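Local coordinates for ABC transporter binding protein AcbH (Actinoplanes, PDB 3OO8) that binds beta-D-galactopyranose as the extracellular solute receptor of an ABC transporter, at residues T54-P59 / L319-T324; E326-F331 / N343-P348. The protein carries 2 engineered substitutions. All coordinates share one frame; numbering follows the deposited sequence.

Contact 1: residues T54-P59 / L319-T324; sequences TSTTVP and LQYIGT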
ATOM      1  N   THR A  54     -25.446  16.253  -3.742  1.00 11.21           N
ATOM      2  CA  THR A  54     -25.676  17.448  -4.570  1.00 13.77           C
ATOM      3  C   THR A  54     -25.548  17.120  -6.065  1.00 15.39           C
ATOM      4  O   THR A  54     -26.356  17.587  -6.886  1.00 17.13           O
ATOM      5  CB  THR A  54     -24.674  18.554  -4.158  1.00 13.61           C
ATOM      6  OG1 THR A  54     -24.816  18.809  -2.760  1.00 14.12           O
ATOM      7  CG2 THR A  54     -24.914  19.824  -4.947  1.00 15.12           C
ATOM      8  N   SER A  55     -24.559  16.294  -6.427  1.00 14.63           N
ATOM      9  CA  SER A  55     -24.295  15.926  -7.822  1.00 16.14           C
ATOM     10  C   SER A  55     -25.269  14.886  -8.363  1.00 16.07           C
ATOM     11  O   SER A  55     -25.877  15.075  -9.425  1.00 16.67           O
ATOM     12  CB  SER A  55     -22.869  15.398  -7.986  1.00 16.52           C
ATOM     13  OG  SER A  55     -22.605  14.959  -9.314  1.00 20.00           O
ATOM     14  N   THR A  56     -25.447  13.790  -7.632  1.00 13.09           N
ATOM     15  CA  THR A  56     -26.248  12.676  -8.156  1.00 14.25           C
ATOM     16  C   THR A  56     -27.736  12.677  -7.765  1.00 13.41           C
ATOM     17  O   THR A  56     -28.535  11.923  -8.345  1.00 13.98           O
ATOM     18  CB  THR A  56     -25.681  11.312  -7.644  1.00 12.76           C
ATOM     19  OG1 THR A  56     -25.947  11.187  -6.245  1.00 11.64           O
ATOM     20  CG2 THR A  56     -24.164  11.145  -7.892  1.00 13.60           C
ATOM     21  N   THR A  57     -28.096  13.505  -6.793  1.00 14.09           N
ATOM     22  CA  THR A  57     -29.426  13.579  -6.148  1.00 10.22           C
ATOM     23  C   THR A  57     -29.673  12.492  -5.101  1.00 13.67           C
ATOM     24  O   THR A  57     -30.675  12.519  -4.362  1.00 13.71           O
ATOM     25  CB  THR A  57     -30.644  13.745  -7.117  1.00 10.77           C
ATOM     26  OG1 THR A  57     -31.055  12.458  -7.595  1.00 16.13           O
ATOM     27  CG2 THR A  57     -30.361  14.704  -8.257  1.00 13.07           C
ATOM     28  N   VAL A  58     -28.743  11.538  -4.981  1.00 12.92           N
ATOM     29  CA  VAL A  58     -29.017  10.412  -4.098  1.00 11.08           C
ATOM     30  C   VAL A  58     -28.698  10.761  -2.664  1.00 12.42           C
ATOM     31  O   VAL A  58     -27.553  11.103  -2.360  1.00 12.40           O
ATOM     32  CB  VAL A  58     -28.171   9.171  -4.503  1.00  8.90           C
ATOM     33  CG1 VAL A  58     -28.384   8.074  -3.461  1.00 13.19           C
ATOM     34  CG2 VAL A  58     -28.600   8.708  -5.944  1.00 11.15           C
ATOM     35  N   PRO A  59     -29.696  10.737  -1.765  1.00 13.12           N
ATOM     36  CA  PRO A  59     -29.321  11.096  -0.391  1.00 12.83           C
ATOM     37  C   PRO A  59     -28.583   9.934   0.275  1.00 13.02           C
ATOM     38  O   PRO A  59     -28.790   8.785  -0.118  1.00 16.13           O
ATOM     39  CB  PRO A  59     -30.666  11.382   0.303  1.00 14.08           C
ATOM     40  CG  PRO A  59     -31.679  11.472  -0.840  1.00 13.01           C
ATOM     41  CD  PRO A  59     -31.149  10.585  -1.933  1.00 11.93           C
ATOM     42  N   LEU A 319     -21.368   5.486  -6.577  1.00 10.49           N
ATOM     43  CA  LEU A 319     -20.043   5.003  -6.977  1.00 10.52           C
ATOM     44  C   LEU A 319     -19.498   5.726  -8.212  1.00 11.66           C
ATOM     45  O   LEU A 319     -18.304   5.993  -8.296  1.00 11.82           O
ATOM     46  CB  LEU A 319     -20.066   3.493  -7.225  1.00 11.36           C
ATOM     47  CG  LEU A 319     -20.163   2.563  -6.009  1.00  9.93           C
ATOM     48  CD1 LEU A 319     -20.313   1.087  -6.454  1.00 12.27           C
ATOM     49  CD2 LEU A 319     -18.970   2.701  -5.026  1.00 12.63           C
ATOM     50  N   GLN A 320     -20.353   5.985  -9.208  1.00 12.15           N
ATOM     51  CA  GLN A 320     -19.917   6.745 -10.375  1.00 12.88           C
ATOM     52  C   GLN A 320     -19.344   8.093  -9.975  1.00 13.47           C
ATOM     53  O   GLN A 320     -18.332   8.509 -10.520  1.00 14.23           O
ATOM     54  CB  GLN A 320     -21.069   6.909 -11.371  1.00 13.43           C
ATOM     55  CG  GLN A 320     -21.377   5.598 -11.996  1.00 17.26           C
ATOM     56  CD  GLN A 320     -22.613   5.611 -12.889  1.00 24.35           C
ATOM     57  OE1 GLN A 320     -23.180   6.661 -13.167  1.00 27.73           O
ATOM     58  NE2 GLN A 320     -23.017   4.438 -13.352  1.00 24.83           N
ATOM     59  N   TYR A 321     -19.987   8.759  -9.026  1.00 11.75           N
ATOM     60  CA  TYR A 321     -19.488  10.039  -8.524  1.00 11.73           C
ATOM     61  C   TYR A 321     -18.157   9.868  -7.808  1.00 11.84           C
ATOM     62  O   TYR A 321     -17.220  10.685  -7.977  1.00 11.44           O
ATOM     63  CB  TYR A 321     -20.542  10.709  -7.621  1.00 11.90           C
ATOM     64  CG  TYR A 321     -19.968  11.933  -6.934  1.00 10.56           C
ATOM     65  CD1 TYR A 321     -19.967  13.174  -7.576  1.00 15.07           C
ATOM     66  CD2 TYR A 321     -19.355  11.827  -5.710  1.00 14.05           C
ATOM     67  CE1 TYR A 321     -19.378  14.264  -6.987  1.00 21.23           C
ATOM     68  CE2 TYR A 321     -18.801  12.906  -5.115  1.00 20.03           C
ATOM     69  CZ  TYR A 321     -18.793  14.101  -5.752  1.00 18.14           C
ATOM     70  OH  TYR A 321     -18.191  15.157  -5.093  1.00 28.83           O
ATOM     71  N   ILE A 322     -18.056   8.813  -7.006  1.00  9.21           N
ATOM     72  CA  ILE A 322     -16.825   8.592  -6.255  1.00  9.72           C
ATOM     73  C   ILE A 322     -15.648   8.363  -7.218  1.00  9.80           C
ATOM     74  O   ILE A 322     -14.496   8.722  -6.907  1.00 11.01           O
ATOM     75  CB  ILE A 322     -17.016   7.392  -5.274  1.00  9.61           C
ATOM     76  CG1 ILE A 322     -17.919   7.829  -4.111  1.00 11.76           C
ATOM     77  CG2 ILE A 322     -15.658   6.840  -4.790  1.00 10.99           C
ATOM     78  CD1 ILE A 322     -18.256   6.712  -3.086  1.00  9.59           C
ATOM     79  N   GLY A 323     -15.927   7.728  -8.346  1.00 10.32           N
ATOM     80  CA  GLY A 323     -14.872   7.438  -9.347  1.00 10.91           C
ATOM     81  C   GLY A 323     -14.572   8.621 -10.238  1.00 10.93           C
ATOM     82  O   GLY A 323     -14.460   8.451 -11.461  1.00 12.78           O
ATOM     83  N   THR A 324     -14.395   9.800  -9.635  1.00 12.19           N
ATOM     84  CA  THR A 324     -14.038  11.007 -10.415  1.00  9.75           C
ATOM     85  C   THR A 324     -12.905  11.753  -9.749  1.00 10.88           C
ATOM     86  O   THR A 324     -12.708  11.623  -8.533  1.00 10.99           O
ATOM     87  CB  THR A 324     -15.261  11.989 -10.562  1.00 13.14           C
ATOM     88  OG1 THR A 324     -15.651  12.467  -9.284  1.00 13.60           O
ATOM     89  CG2 THR A 324     -16.452  11.306 -11.235  1.00 11.24           C
TER

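Contact 2: residues E326-F331 / N343-P348; sequences EAEAAF and NGLIAP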
ATOM      1  N   GLU A 326     -12.918  14.888  -9.232  1.00 13.11           N
ATOM      2  CA  GLU A 326     -13.461  15.877  -8.307  1.00 13.85           C
ATOM      3  C   GLU A 326     -13.693  15.273  -6.930  1.00 12.78           C
ATOM      4  O   GLU A 326     -13.404  15.907  -5.915  1.00 14.95           O
ATOM      5  CB  GLU A 326     -14.773  16.467  -8.837  1.00 15.50           C
ATOM      6  CG  GLU A 326     -14.560  17.398 -10.026  1.00 22.74           C
ATOM      7  CD  GLU A 326     -14.399  16.683 -11.371  1.00 34.78           C
ATOM      8  OE1 GLU A 326     -14.360  15.419 -11.464  1.00 27.35           O
ATOM      9  OE2 GLU A 326     -14.313  17.428 -12.369  1.00 37.42           O
ATOM     10  N   ALA A 327     -14.180  14.034  -6.906  1.00 12.71           N
ATOM     11  CA  ALA A 327     -14.471  13.373  -5.640  1.00 11.52           C
ATOM     12  C   ALA A 327     -13.149  13.163  -4.892  1.00 11.72           C
ATOM     13  O   ALA A 327     -13.064  13.363  -3.689  1.00 14.77           O
ATOM     14  CB  ALA A 327     -15.201  12.059  -5.837  1.00 12.05           C
ATOM     15  N   GLU A 328     -12.124  12.723  -5.622  1.00 10.58           N
ATOM     16  CA  GLU A 328     -10.837  12.492  -4.952  1.00  9.00           C
ATOM     17  C   GLU A 328     -10.272  13.775  -4.406  1.00 11.19           C
ATOM     18  O   GLU A 328      -9.766  13.789  -3.275  1.00 10.12           O
ATOM     19  CB  GLU A 328      -9.835  11.833  -5.922  1.00  9.05           C
ATOM     20  CG  GLU A 328     -10.340  10.496  -6.469  1.00 10.15           C
ATOM     21  CD  GLU A 328      -9.432   9.908  -7.543  1.00 11.65           C
ATOM     22  OE1 GLU A 328      -8.385  10.486  -7.843  1.00 11.75           O
ATOM     23  OE2 GLU A 328      -9.764   8.836  -8.108  1.00  9.95           O
ATOM     24  N   ALA A 329     -10.314  14.855  -5.193  1.00 10.96           N
ATOM     25  CA  ALA A 329      -9.743  16.114  -4.701  1.00 11.10           C
ATOM     26  C   ALA A 329     -10.484  16.623  -3.465  1.00 11.40           C
ATOM     27  O   ALA A 329      -9.844  17.086  -2.527  1.00 13.00           O
ATOM     28  CB  ALA A 329      -9.746  17.172  -5.784  1.00 12.03           C
ATOM     29  N   ALA A 330     -11.809  16.496  -3.471  1.00 13.55           N
ATOM     30  CA  ALA A 330     -12.634  16.933  -2.331  1.00 13.52           C
ATOM     31  C   ALA A 330     -12.276  16.162  -1.058  1.00 13.45           C
ATOM     32  O   ALA A 330     -11.945  16.750  -0.030  1.00 13.92           O
ATOM     33  CB  ALA A 330     -14.088  16.788  -2.652  1.00 14.53           C
ATOM     34  N   PHE A 331     -12.272  14.834  -1.138  1.00 13.19           N
ATOM     35  CA  PHE A 331     -11.949  14.019   0.042  1.00 11.43           C
ATOM     36  C   PHE A 331     -10.549  14.302   0.577  1.00 12.27           C
ATOM     37  O   PHE A 331     -10.270  14.266   1.793  1.00 12.48           O
ATOM     38  CB  PHE A 331     -12.067  12.525  -0.298  1.00 10.89           C
ATOM     39  CG  PHE A 331     -11.776  11.642   0.860  1.00 13.24           C
ATOM     40  CD1 PHE A 331     -12.757  11.408   1.809  1.00 13.60           C
ATOM     41  CD2 PHE A 331     -10.508  11.069   1.045  1.00 10.13           C
ATOM     42  CE1 PHE A 331     -12.495  10.598   2.907  1.00 12.06           C
ATOM     43  CE2 PHE A 331     -10.265  10.272   2.131  1.00 11.05           C
ATOM     44  CZ  PHE A 331     -11.248  10.032   3.067  1.00 13.80           C
ATOM     45  N   ASN A 343      -6.499   9.819 -13.501  1.00 16.80           N
ATOM     46  CA  ASN A 343      -5.455  10.304 -14.427  1.00 19.51           C
ATOM     47  C   ASN A 343      -5.387  11.840 -14.465  1.00 20.39           C
ATOM     48  O   ASN A 343      -6.413  12.501 -14.610  1.00 22.45           O
ATOM     49  CB  ASN A 343      -5.720   9.823 -15.858  1.00 21.31           C
ATOM     50  CG  ASN A 343      -5.435   8.358 -16.051  1.00 22.99           C
ATOM     51  OD1 ASN A 343      -4.631   7.759 -15.332  1.00 29.55           O
ATOM     52  ND2 ASN A 343      -6.099   7.759 -17.035  1.00 34.60           N
ATOM     53  N   GLY A 344      -4.185  12.386 -14.335  1.00 25.23           N
ATOM     54  CA  GLY A 344      -3.975  13.825 -14.463  1.00 26.00           C
ATOM     55  C   GLY A 344      -4.450  14.647 -13.281  1.00 25.97           C
ATOM     56  O   GLY A 344      -4.510  15.884 -13.341  1.00 28.75           O
ATOM     57  N   LEU A 345      -4.784  13.989 -12.183  1.00 22.39           N
ATOM     58  CA  LEU A 345      -5.210  14.767 -11.040  1.00 16.95           C
ATOM     59  C   LEU A 345      -4.033  15.222 -10.188  1.00 16.46           C
ATOM     60  O   LEU A 345      -3.309  14.398  -9.633  1.00 16.39           O
ATOM     61  CB  LEU A 345      -6.237  13.985 -10.205  1.00 17.63           C
ATOM     62  CG  LEU A 345      -6.505  14.682  -8.875  1.00 15.34           C
ATOM     63  CD1 LEU A 345      -7.125  16.075  -9.046  1.00 15.02           C
ATOM     64  CD2 LEU A 345      -7.385  13.807  -7.980  1.00 16.71           C
ATOM     65  N   ILE A 346      -3.823  16.541 -10.129  1.00 13.41           N
ATOM     66  CA  ILE A 346      -2.898  17.178  -9.172  1.00 14.14           C
ATOM     67  C   ILE A 346      -3.771  18.174  -8.434  1.00 14.33           C
ATOM     68  O   ILE A 346      -4.062  19.268  -8.943  1.00 14.64           O
ATOM     69  CB  ILE A 346      -1.756  17.939  -9.908  1.00 13.71           C
ATOM     70  CG1 ILE A 346      -1.014  16.947 -10.793  1.00 19.99           C
ATOM     71  CG2 ILE A 346      -0.741  18.532  -8.920  1.00 16.14           C
ATOM     72  CD1 ILE A 346      -0.145  16.013  -9.966  1.00 24.62           C
ATOM     73  N   ALA A 347      -4.266  17.772  -7.275  1.00 14.11           N
ATOM     74  CA  ALA A 347      -5.174  18.617  -6.496  1.00 15.88           C
ATOM     75  C   ALA A 347      -4.480  19.870  -5.974  1.00 16.00           C
ATOM     76  O   ALA A 347      -3.271  19.859  -5.682  1.00 17.06           O
ATOM     77  CB  ALA A 347      -5.775  17.811  -5.333  1.00 17.40           C
ATOM     78  N   PRO A 348      -5.249  20.964  -5.831  1.00 17.34           N
ATOM     79  CA  PRO A 348      -4.659  22.246  -5.441  1.00 17.80           C
ATOM     80  C   PRO A 348      -4.091  22.226  -4.045  1.00 17.21           C
ATOM     81  O   PRO A 348      -3.309  23.092  -3.668  1.00 19.37           O
ATOM     82  CB  PRO A 348      -5.833  23.234  -5.508  1.00 18.48           C
ATOM     83  CG  PRO A 348      -7.071  22.406  -5.712  1.00 23.51           C
ATOM     84  CD  PRO A 348      -6.653  21.082  -6.265  1.00 18.24           C
TER

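Contact 1: residues T54-P59 / L319-T324
Y321 reaches from helix 312-322 to the last turn of helix 39-56, where S55 and T56 meet it. S55 meets the CD1-CE1 side of the phenol obliquely, its CB 3.7 Å from Y321 CD1 and its OG 3.6 Å from the same carbon. T56 meets the root of the tyrosine instead. Its CG2 sits 3.7 Å from Y321 CB, and the two side chains cross at about a right angle. With chi1 at 172° the ring points away from the backbone N of Y321 and across to the other helix. No hydrogen bond joins the two segments, so the contact is one of van der Waals packing.

The polar groups are used locally. T56 OG1 accepts from V58 N at 3.1 Å in an ST turn, with an N-H...O angle of 163°, and it is also bonded to A52 O. This turns the methyl, not the hydroxyl, to Y321. At the end of the other helix, T324 OG1 donates to Y321 O over 2.7 Å and also takes the N-cap position of the next helix, bonding A327 N.

K317 NZ bonds T56 O, a second link between the two helices. Y321 also packs on L48, Q51 and A52 of helix 39-56. I322 also touches M49 of that helix, and L319 and I322 both pack on strands 134-147 and 301-304.

Contact 2: residues E326-F331 / N343-P348
The short helix 325-332 packs against the loop that joins strand 339-340 to helix 352-363, and L345 and A347 of that loop meet E328 and A329. L345 CD2 is the methyl that touches E328. It lies 3.5 Å from E328 OE1 and 3.8 Å from E328 CB, so it touches both ends of the extended glutamate chain, which the leucine crosses obliquely. A chi1 of 170° swings the branched end of L345 out to the helix. Its other methyl, CD1, is 4.3 Å from A329 CB.

One residue along the helix, A329 makes the second apolar meeting: its CB is 4.0 Å from A347 CB. The backbones come close here, with the CA atoms of A329 and A347 5.5 Å apart. Small side chains on both partners allow this approach. The loop leaves strand 339-340, which pairs antiparallel with strand 134-147 in the mixed sheet of this class 2 solute-binding fold, and lies over the helix.

E328 is buried, with its chain extended beyond CG. OE1 accepts a hydrogen bond from A342 N, just before the loop segment. The carboxylate therefore ties the helix to the start of the loop beside the apolar contact. E328 also packs on F117 and L137, and L345 on Y350.

Overall arrangement
Contacts 1 and 2 follow each other along the chain, on helices 312-322 and 325-332, and their centres are about 15 Å apart. They touch directly: A327 CB lies 3.2 Å from Y321 O and 3.6 Å from I322 O, so the second helix starts against the end of the first. Helix 39-56 spans both regions. It carries S55 and T56 of contact 1, and its L48, F45 and A44 pack on A327 and F331 of the helix in contact 2. Both contacts lie on the same side of the chain's centre, and their centres lie about 26 and 19 Å from the centre of the chain. Both are away from the galactose site, which includes W142 and R373.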